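PDB 5X55: probable uracil-DNA glycosylase, which belongs to the uracil-DNA glycosylase superfamily, a group of alpha/beta proteins built round a four-stranded parallel sheet. Local coordinates for residues D105-H110 and P212-V217; S256-V261 and R270-F275; Y322-T327 and P343-V348. All coordinates share one frame; numbering follows the deposited sequence.

Interaction 2 is the core contact: every touching residue is buried, and aromatic rings do most of the work. Interactions 1 and 3 lie farther from the centre of the chain and are partly buried. Both join loop segments, one with a short 3-10 turn, mainly through polar atoms. Interaction 1 ties together pieces about a hundred residues apart, with an aspartate side chain as its hub. Interaction 3 joins the two ends of a short antiparallel hairpin, using a backbone carbonyl as its main acceptor. Interaction 2 links the segment after strand 251-255 to the start of helix 273-286. None of the three touches another; interactions 1 and 2, for example, have nearest atoms about 11 Å apart.

Interaction 1: D105-H110 and P212-V217; sequences DANNYH and PLNCPV
Pro212 packs its CB 4.4 Å from Ala106 CB. It is also the first residue of a type II beta turn that runs to Cys215. Its closing bond, from Cys215 N to Pro212 O, is weak. Leu213 comes next and forms a single beta bridge with Asp105. Leu213 O takes the N-H of Ala106 at 3.0 Å, and the bond is nearly straight at 167°. A second backbone bond, between Leu213 and Ile104, completes the bridge. The side chain of Leu213 packs against His240. Asn214 brings the side-chain polar contact. Its ND2 donates to Asp105 OD1 at 2.8 Å. OD1 lies close to the amide plane of Asn214, but the donor stands 40° above the carboxylate plane. The backbone N of Asn107 reaches the same OD1 from the opposite face, at 3.0 Å, and makes an Asx turn. Asp105 CB points away from the turn of 212-215, but with CG anti to the backbone N (chi1 177°) the carboxylate reaches back to Asn214 and to the N-H of Asn107. Its other oxygen, OD2, accepts from Asn108 ND2. Three donors therefore fix the rotation of the carboxylate and would probably favour its negative charge. Asn107 ND2 lies 3.2 Å from Asn214 ND2. These are two donors and do not bond; the amide planes are not far from parallel. Cys215 ends both the turn and the contact. Its SG touches Ala106 CB at 3.8 Å, and the same side of this methyl group meets Pro212 CB; Leu213 O is nearer still, at 3.4 Å. The side chain of Cys215 packs on Cys197. Segment 105-110 belongs to the loop joining helix 98-102 to helix 114-117. The turn belongs to the long connection from strand 185-189 of the parallel sheet to helix 219-230.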
loop_
_atom_site.group_PDB
_atom_site.type_symbol
_atom_site.label_atom_id
_atom_site.label_comp_id
_atom_site.label_asym_id
_atom_site.label_seq_id
_atom_site.Cartn_x
_atom_site.Cartn_y
_atom_site.Cartn_z
ATOM N N ASP A 105 1.104 -4.802 17.441
ATOM C CA ASP A 105 1.702 -4.103 18.573
ATOM C C ASP A 105 3.211 -4.314 18.539
ATOM O O ASP A 105 3.684 -5.458 18.606
ATOM C CB ASP A 105 1.108 -4.609 19.886
ATOM C CG ASP A 105 1.736 -3.965 21.112
ATOM O OD1 ASP A 105 2.415 -2.916 21.005
ATOM O OD2 ASP A 105 1.524 -4.517 22.209
ATOM N N ALA A 106 3.966 -3.213 18.426
ATOM C CA ALA A 106 5.427 -3.331 18.386
ATOM C C ALA A 106 5.988 -3.960 19.665
ATOM O O ALA A 106 7.011 -4.647 19.613
ATOM C CB ALA A 106 6.066 -1.966 18.133
ATOM N N ASN A 107 5.332 -3.754 20.813
ATOM C CA ASN A 107 5.766 -4.381 22.058
ATOM C C ASN A 107 5.445 -5.873 22.128
ATOM O O ASN A 107 5.913 -6.539 23.052
ATOM C CB ASN A 107 5.122 -3.691 23.256
ATOM C CG ASN A 107 5.515 -2.226 23.377
ATOM O OD1 ASN A 107 6.625 -1.829 23.031
ATOM N ND2 ASN A 107 4.591 -1.417 23.863
ATOM N N ASN A 108 4.659 -6.414 21.194
ATOM C CA ASN A 108 4.270 -7.820 21.219
ATOM C C ASN A 108 4.332 -8.382 19.795
ATOM O O ASN A 108 3.348 -8.843 19.209
ATOM C CB ASN A 108 2.892 -7.978 21.856
ATOM C CG ASN A 108 2.942 -7.845 23.361
ATOM O OD1 ASN A 108 3.144 -8.832 24.069
ATOM N ND2 ASN A 108 2.789 -6.619 23.860
ATOM N N TYR A 109 5.539 -8.369 19.253
ATOM C CA TYR A 109 5.807 -8.560 17.832
ATOM C C TYR A 109 6.526 -9.894 17.657
ATOM O O TYR A 109 7.715 -9.999 17.950
ATOM C CB TYR A 109 6.653 -7.393 17.333
ATOM C CG TYR A 109 6.786 -7.243 15.835
ATOM C CD1 TYR A 109 7.823 -7.862 15.141
ATOM C CD2 TYR A 109 5.908 -6.434 15.127
ATOM C CE1 TYR A 109 7.955 -7.705 13.784
ATOM C CE2 TYR A 109 6.025 -6.271 13.765
ATOM C CZ TYR A 109 7.051 -6.905 13.095
ATOM O OH TYR A 109 7.171 -6.730 11.736
ATOM N N HIS A 110 5.818 -10.907 17.164
ATOM C CA HIS A 110 6.391 -12.248 17.100
ATOM C C HIS A 110 6.486 -12.794 15.685
ATOM O O HIS A 110 6.664 -14.000 15.506
ATOM C CB HIS A 110 5.594 -13.187 18.002
ATOM C CG HIS A 110 5.560 -12.720 19.420
ATOM N ND1 HIS A 110 6.703 -12.596 20.182
ATOM C CD2 HIS A 110 4.543 -12.263 20.187
ATOM C CE1 HIS A 110 6.386 -12.124 21.373
ATOM N NE2 HIS A 110 5.081 -11.917 21.404
ATOM N N PRO A 212 2.925 -0.221 12.998
ATOM C CA PRO A 212 2.379 -0.887 14.189
ATOM C C PRO A 212 2.060 0.095 15.297
ATOM O O PRO A 212 2.611 1.200 15.365
ATOM C CB PRO A 212 3.505 -1.834 14.619
ATOM C CG PRO A 212 4.270 -2.093 13.361
ATOM C CD PRO A 212 4.237 -0.779 12.624
ATOM N N LEU A 213 1.153 -0.336 16.174
ATOM C CA LEU A 213 0.895 0.380 17.417
ATOM C C LEU A 213 2.184 0.528 18.221
ATOM O O LEU A 213 3.078 -0.316 18.151
ATOM C CB LEU A 213 -0.142 -0.372 18.252
ATOM C CG LEU A 213 -1.523 -0.560 17.630
ATOM C CD1 LEU A 213 -2.305 -1.598 18.408
ATOM C CD2 LEU A 213 -2.275 0.756 17.584
ATOM N N ASN A 214 2.267 1.610 18.999
ATOM C CA ASN A 214 3.427 1.907 19.840
ATOM C C ASN A 214 4.699 2.109 19.015
ATOM O O ASN A 214 5.803 1.805 19.475
ATOM C CB ASN A 214 3.645 0.818 20.896
ATOM C CG ASN A 214 2.538 0.778 21.922
ATOM O OD1 ASN A 214 2.112 1.818 22.431
ATOM N ND2 ASN A 214 2.057 -0.424 22.231
ATOM N N CYS A 215 4.549 2.584 17.781
ATOM C CA CYS A 215 5.607 3.148 16.948
ATOM C C CYS A 215 5.352 4.635 16.770
ATOM O O CYS A 215 4.212 5.099 16.894
ATOM C CB CYS A 215 5.666 2.498 15.553
ATOM S SG CYS A 215 6.209 0.778 15.462
ATOM N N PRO A 216 6.381 5.417 16.464
ATOM C CA PRO A 216 6.136 6.819 16.112
ATOM C C PRO A 216 5.265 6.919 14.865
ATOM O O PRO A 216 5.363 6.100 13.955
ATOM C CB PRO A 216 7.544 7.378 15.874
ATOM C CG PRO A 216 8.454 6.466 16.661
ATOM C CD PRO A 216 7.815 5.105 16.588
ATOM N N VAL A 217 4.390 7.918 14.839
ATOM C CA VAL A 217 3.611 8.221 13.636
ATOM C C VAL A 217 4.524 8.881 12.603
ATOM O O VAL A 217 5.103 9.934 12.890
ATOM C CB VAL A 217 2.416 9.132 13.962
ATOM C CG1 VAL A 217 1.693 9.562 12.668
ATOM C CG2 VAL A 217 1.456 8.453 14.954
#

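Interaction 2: S256-V261 and R270-F275; sequences SAFTTV and RTWESF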
loop_
_atom_site.group_PDB
_atom_site.type_symbol
_atom_site.label_atom_id
_atom_site.label_comp_id
_atom_site.label_asym_id
_atom_site.label_seq_id
_atom_site.Cartn_x
_atom_site.Cartn_y
_atom_site.Cartn_z
ATOM N N SER A 256 3.740 0.015 -4.057
ATOM C CA SER A 256 4.049 -0.548 -5.369
ATOM C C SER A 256 5.335 -1.380 -5.348
ATOM O O SER A 256 5.482 -2.316 -6.142
ATOM C CB SER A 256 4.154 0.573 -6.397
ATOM O OG SER A 256 5.160 1.496 -6.017
ATOM N N ALA A 257 6.275 -1.054 -4.463
ATOM C CA ALA A 257 7.412 -1.913 -4.151
ATOM C C ALA A 257 7.106 -2.617 -2.835
ATOM O O ALA A 257 7.069 -1.982 -1.776
ATOM C CB ALA A 257 8.709 -1.115 -4.044
ATOM N N PHE A 258 6.918 -3.928 -2.889
ATOM C CA PHE A 258 6.467 -4.613 -1.687
ATOM C C PHE A 258 7.553 -4.797 -0.635
ATOM O O PHE A 258 7.211 -5.077 0.521
ATOM C CB PHE A 258 5.852 -5.967 -2.060
ATOM C CG PHE A 258 4.441 -5.860 -2.584
ATOM C CD1 PHE A 258 4.185 -5.296 -3.826
ATOM C CD2 PHE A 258 3.375 -6.299 -1.828
ATOM C CE1 PHE A 258 2.881 -5.196 -4.302
ATOM C CE2 PHE A 258 2.074 -6.199 -2.299
ATOM C CZ PHE A 258 1.827 -5.652 -3.532
ATOM N N THR A 259 8.832 -4.637 -0.979
ATOM C CA THR A 259 9.907 -4.856 -0.020
ATOM C C THR A 259 10.964 -3.765 -0.119
ATOM O O THR A 259 11.072 -3.057 -1.118
ATOM C CB THR A 259 10.596 -6.213 -0.233
ATOM O OG1 THR A 259 11.071 -6.296 -1.583
ATOM C CG2 THR A 259 9.628 -7.354 0.030
ATOM N N THR A 260 11.753 -3.645 0.945
ATOM C CA THR A 260 13.036 -2.977 0.890
ATOM C C THR A 260 13.953 -3.688 1.879
ATOM O O THR A 260 13.642 -4.778 2.358
ATOM C CB THR A 260 12.882 -1.468 1.139
ATOM O OG1 THR A 260 14.124 -0.807 0.857
ATOM C CG2 THR A 260 12.413 -1.156 2.572
ATOM N N VAL A 261 15.105 -3.098 2.156
ATOM C CA VAL A 261 16.039 -3.613 3.152
ATOM C C VAL A 261 15.998 -2.672 4.340
ATOM O O VAL A 261 15.919 -1.448 4.167
ATOM C CB VAL A 261 17.476 -3.743 2.594
ATOM C CG1 VAL A 261 18.466 -4.101 3.700
ATOM C CG2 VAL A 261 17.526 -4.787 1.493
ATOM N N ARG A 270 12.791 -1.806 -8.795
ATOM C CA ARG A 270 12.506 -2.502 -10.047
ATOM C C ARG A 270 11.879 -3.863 -9.787
ATOM O O ARG A 270 11.057 -4.329 -10.586
ATOM C CB ARG A 270 13.778 -2.689 -10.884
ATOM C CG ARG A 270 14.515 -1.424 -11.325
ATOM C CD ARG A 270 13.964 -0.842 -12.623
ATOM N NE ARG A 270 13.361 0.465 -12.372
ATOM C CZ ARG A 270 13.995 1.630 -12.496
ATOM N NH1 ARG A 270 15.283 1.675 -12.908
ATOM N NH2 ARG A 270 13.332 2.758 -12.207
ATOM N N THR A 271 12.221 -4.463 -8.647
ATOM C CA THR A 271 11.885 -5.852 -8.338
ATOM C C THR A 271 10.404 -6.181 -8.522
ATOM O O THR A 271 10.068 -7.238 -9.063
ATOM C CB THR A 271 12.333 -6.137 -6.905
ATOM O OG1 THR A 271 13.736 -5.861 -6.812
ATOM C CG2 THR A 271 12.062 -7.577 -6.513
ATOM N N TRP A 272 9.499 -5.291 -8.108
ATOM C CA TRP A 272 8.077 -5.638 -8.039
ATOM C C TRP A 272 7.219 -5.025 -9.141
ATOM O O TRP A 272 5.987 -5.179 -9.097
ATOM C CB TRP A 272 7.506 -5.234 -6.680
ATOM C CG TRP A 272 8.117 -6.003 -5.544
ATOM C CD1 TRP A 272 9.218 -5.662 -4.820
ATOM C CD2 TRP A 272 7.648 -7.246 -5.007
ATOM N NE1 TRP A 272 9.467 -6.620 -3.867
ATOM C CE2 TRP A 272 8.521 -7.609 -3.972
ATOM C CE3 TRP A 272 6.575 -8.097 -5.318
ATOM C CZ2 TRP A 272 8.350 -8.776 -3.229
ATOM C CZ3 TRP A 272 6.409 -9.257 -4.587
ATOM C CH2 TRP A 272 7.284 -9.582 -3.551
ATOM N N GLU A 273 7.827 -4.363 -10.136
ATOM C CA GLU A 273 7.059 -3.543 -11.076
ATOM C C GLU A 273 6.076 -4.383 -11.886
ATOM O O GLU A 273 4.928 -3.970 -12.099
ATOM C CB GLU A 273 8.003 -2.766 -12.013
ATOM C CG GLU A 273 8.783 -1.607 -11.344
ATOM C CD GLU A 273 9.626 -0.754 -12.320
ATOM O OE1 GLU A 273 10.299 -1.298 -13.231
ATOM O OE2 GLU A 273 9.611 0.485 -12.169
ATOM N N SER A 274 6.498 -5.565 -12.346
ATOM C CA SER A 274 5.581 -6.374 -13.138
ATOM C C SER A 274 4.483 -6.973 -12.265
ATOM O O SER A 274 3.332 -7.091 -12.699
ATOM C CB SER A 274 6.341 -7.481 -13.877
ATOM O OG SER A 274 7.333 -6.926 -14.709
ATOM N N PHE A 275 4.829 -7.374 -11.046
ATOM C CA PHE A 275 3.824 -7.898 -10.130
ATOM C C PHE A 275 2.778 -6.840 -9.823
ATOM O O PHE A 275 1.578 -7.097 -9.924
ATOM C CB PHE A 275 4.498 -8.395 -8.847
ATOM C CG PHE A 275 3.543 -9.006 -7.855
ATOM C CD1 PHE A 275 3.188 -10.341 -7.953
ATOM C CD2 PHE A 275 3.017 -8.244 -6.818
ATOM C CE1 PHE A 275 2.312 -10.926 -7.030
ATOM C CE2 PHE A 275 2.150 -8.807 -5.888
ATOM C CZ PHE A 275 1.785 -10.154 -5.996
#
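Phe258 and Trp272 form the tight part of this contact. Phe258 CB sits over the six-membered ring of Trp272, 3.7 Å from its centroid, in a CH-pi contact. The two ring systems themselves meet obliquely, with centroids 5.2 Å apart. Phe275 completes the aromatic cluster. It turns its edge to the face of Phe258, a T-shaped pair with planes at 87°, and Phe275 CE2 lies 4.0 Å from Phe258 CZ. Phe275 CG is anti to the backbone N (chi1 -178°), which carries the ring across to that face. The indole makes one hydrogen bond across the contact. Trp272 NE1 donates to Thr259 OG1 at 2.8 Å, nearly in the ring plane. Phe258 N lies over one face of the indole, 3.5 Å from Trp272 CD1. Thr259 OG1 is also hydrogen-bonded to His268 ND1, so the buried hydroxyl has two partners. The solvent side is looser. Arg270 and Glu273 are exposed and point away from 256-261. Arg270 NE and Glu273 OE1 make only a long salt bridge, at 3.6 Å. Trp272 is the N-cap of helix 273-286, so the aromatic cluster is built at the start of that helix. Leu150 and Leu154 of helix 146-159 also touch Trp272. Ser256 follows strand 251-255, an outermost strand of the parallel sheet, and Thr260 pairs with Val165 of strand 164-165.

Interaction 3: Y322-T327 and P343-V348; sequences YSVSNT and PSFNSV
Val324 O accepts the backbone N-H of Asn346 at 3.1 Å, with an N-H...O angle of 162°. This bond joins the two ends of a beta hairpin, strands 328-332 and 338-342. On one side is a type I beta turn, Ser323 to Asn326. On the other is the short 3-10 segment 345-347. The two touching pieces run roughly antiparallel. Val324 CG2, anti to the backbone N, meets Phe345 CD1 at 3.9 Å and also touches Asn346 CB. Phe345 CB points toward the turn, but its ring leads away into the fold, where it stacks on His350 and meets Trp295 edge-to-face. Ser325 CB lies against the amide of Asn346, 3.4 Å from ND2. Ser344 faces the end of the turn: its CB is 3.2 Å from Asn326 O, and its CA makes a CA-H...O contact with the same oxygen. Ser317 OG is hydrogen-bonded to both Asn326 O and Phe345 N, so one hydroxyl bridges the two segments. Within 343-348, Ser347 N and Ser347 OG reach Ser344 O from the same face. Ser344 OG donates to Asn346 OD1 at 3.0 Å, with a C=O...donor angle of 161°.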
loop_
_atom_site.group_PDB
_atom_site.type_symbol
_atom_site.label_atom_id
_atom_site.label_comp_id
_atom_site.label_asym_id
_atom_site.label_seq_id
_atom_site.Cartn_x
_atom_site.Cartn_y
_atom_site.Cartn_z
ATOM N N TYR A 322 7.916 17.316 2.436
ATOM C CA TYR A 322 8.593 17.988 1.339
ATOM C C TYR A 322 7.650 18.383 0.206
ATOM O O TYR A 322 8.015 19.227 -0.608
ATOM C CB TYR A 322 9.740 17.107 0.820
ATOM C CG TYR A 322 10.967 17.171 1.719
ATOM C CD1 TYR A 322 11.255 18.317 2.434
ATOM C CD2 TYR A 322 11.822 16.094 1.866
ATOM C CE1 TYR A 322 12.362 18.404 3.273
ATOM C CE2 TYR A 322 12.952 16.164 2.701
ATOM C CZ TYR A 322 13.210 17.324 3.404
ATOM O OH TYR A 322 14.305 17.420 4.236
ATOM N N SER A 323 6.430 17.834 0.154
ATOM C CA SER A 323 5.521 18.139 -0.946
ATOM C C SER A 323 4.100 18.461 -0.505
ATOM O O SER A 323 3.275 18.812 -1.352
ATOM C CB SER A 323 5.495 16.970 -1.942
ATOM O OG SER A 323 5.197 15.748 -1.283
ATOM N N VAL A 324 3.798 18.386 0.796
ATOM C CA VAL A 324 2.408 18.392 1.247
ATOM C C VAL A 324 1.704 19.691 0.855
ATOM O O VAL A 324 0.523 19.680 0.489
ATOM C CB VAL A 324 2.343 18.135 2.770
ATOM C CG1 VAL A 324 3.173 19.189 3.551
ATOM C CG2 VAL A 324 0.883 18.080 3.259
ATOM N N SER A 325 2.403 20.826 0.906
ATOM C CA SER A 325 1.747 22.107 0.656
ATOM C C SER A 325 2.126 22.726 -0.681
ATOM O O SER A 325 1.786 23.891 -0.930
ATOM C CB SER A 325 2.022 23.099 1.796
ATOM O OG SER A 325 3.390 23.144 2.143
ATOM N N ASN A 326 2.797 21.978 -1.554
ATOM C CA ASN A 326 3.090 22.420 -2.906
ATOM C C ASN A 326 2.256 21.636 -3.905
ATOM O O ASN A 326 1.961 20.455 -3.694
ATOM C CB ASN A 326 4.571 22.230 -3.232
ATOM C CG ASN A 326 5.464 23.019 -2.305
ATOM O OD1 ASN A 326 5.127 24.142 -1.917
ATOM N ND2 ASN A 326 6.603 22.438 -1.934
ATOM N N THR A 327 1.882 22.302 -4.998
ATOM C CA THR A 327 1.366 21.591 -6.164
ATOM C C THR A 327 2.396 20.573 -6.661
ATOM O O THR A 327 3.565 20.589 -6.286
ATOM C CB THR A 327 1.046 22.549 -7.311
ATOM O OG1 THR A 327 2.271 23.101 -7.816
ATOM C CG2 THR A 327 0.136 23.657 -6.859
ATOM N N PRO A 343 -3.094 19.727 -7.604
ATOM C CA PRO A 343 -3.049 20.532 -6.377
ATOM C C PRO A 343 -2.228 19.882 -5.275
ATOM O O PRO A 343 -1.910 18.691 -5.309
ATOM C CB PRO A 343 -4.525 20.637 -5.967
ATOM C CG PRO A 343 -5.201 19.482 -6.651
ATOM C CD PRO A 343 -4.470 19.320 -7.955
ATOM N N SER A 344 -1.887 20.704 -4.281
ATOM C CA SER A 344 -1.176 20.224 -3.108
ATOM C C SER A 344 -2.060 19.304 -2.264
ATOM O O SER A 344 -3.284 19.453 -2.201
ATOM C CB SER A 344 -0.698 21.393 -2.244
ATOM O OG SER A 344 -1.786 22.056 -1.646
ATOM N N PHE A 345 -1.404 18.366 -1.582
ATOM C CA PHE A 345 -2.117 17.402 -0.758
ATOM C C PHE A 345 -3.031 18.088 0.245
ATOM O O PHE A 345 -4.193 17.698 0.402
ATOM C CB PHE A 345 -1.122 16.495 -0.028
ATOM C CG PHE A 345 -1.790 15.493 0.877
ATOM C CD1 PHE A 345 -2.102 15.823 2.202
ATOM C CD2 PHE A 345 -2.161 14.243 0.383
ATOM C CE1 PHE A 345 -2.746 14.900 3.019
ATOM C CE2 PHE A 345 -2.808 13.320 1.187
ATOM C CZ PHE A 345 -3.093 13.642 2.512
ATOM N N ASN A 346 -2.524 19.099 0.948
ATOM C CA ASN A 346 -3.300 19.650 2.053
ATOM C C ASN A 346 -4.446 20.552 1.601
ATOM O O ASN A 346 -5.202 21.020 2.452
ATOM C CB ASN A 346 -2.397 20.399 3.058
ATOM C CG ASN A 346 -1.685 21.624 2.468
ATOM O OD1 ASN A 346 -1.865 21.994 1.304
ATOM N ND2 ASN A 346 -0.869 22.269 3.303
ATOM N N SER A 347 -4.614 20.780 0.301
ATOM C CA SER A 347 -5.710 21.599 -0.198
ATOM C C SER A 347 -6.882 20.784 -0.743
ATOM O O SER A 347 -7.926 21.368 -1.038
ATOM C CB SER A 347 -5.205 22.553 -1.296
ATOM O OG SER A 347 -5.009 21.858 -2.518
ATOM N N VAL A 348 -6.741 19.461 -0.881
ATOM C CA VAL A 348 -7.770 18.600 -1.462
ATOM C C VAL A 348 -8.465 17.845 -0.347
ATOM O O VAL A 348 -7.823 17.384 0.609
ATOM C CB VAL A 348 -7.172 17.608 -2.482
ATOM C CG1 VAL A 348 -8.263 16.713 -3.075
ATOM C CG2 VAL A 348 -6.411 18.330 -3.581
#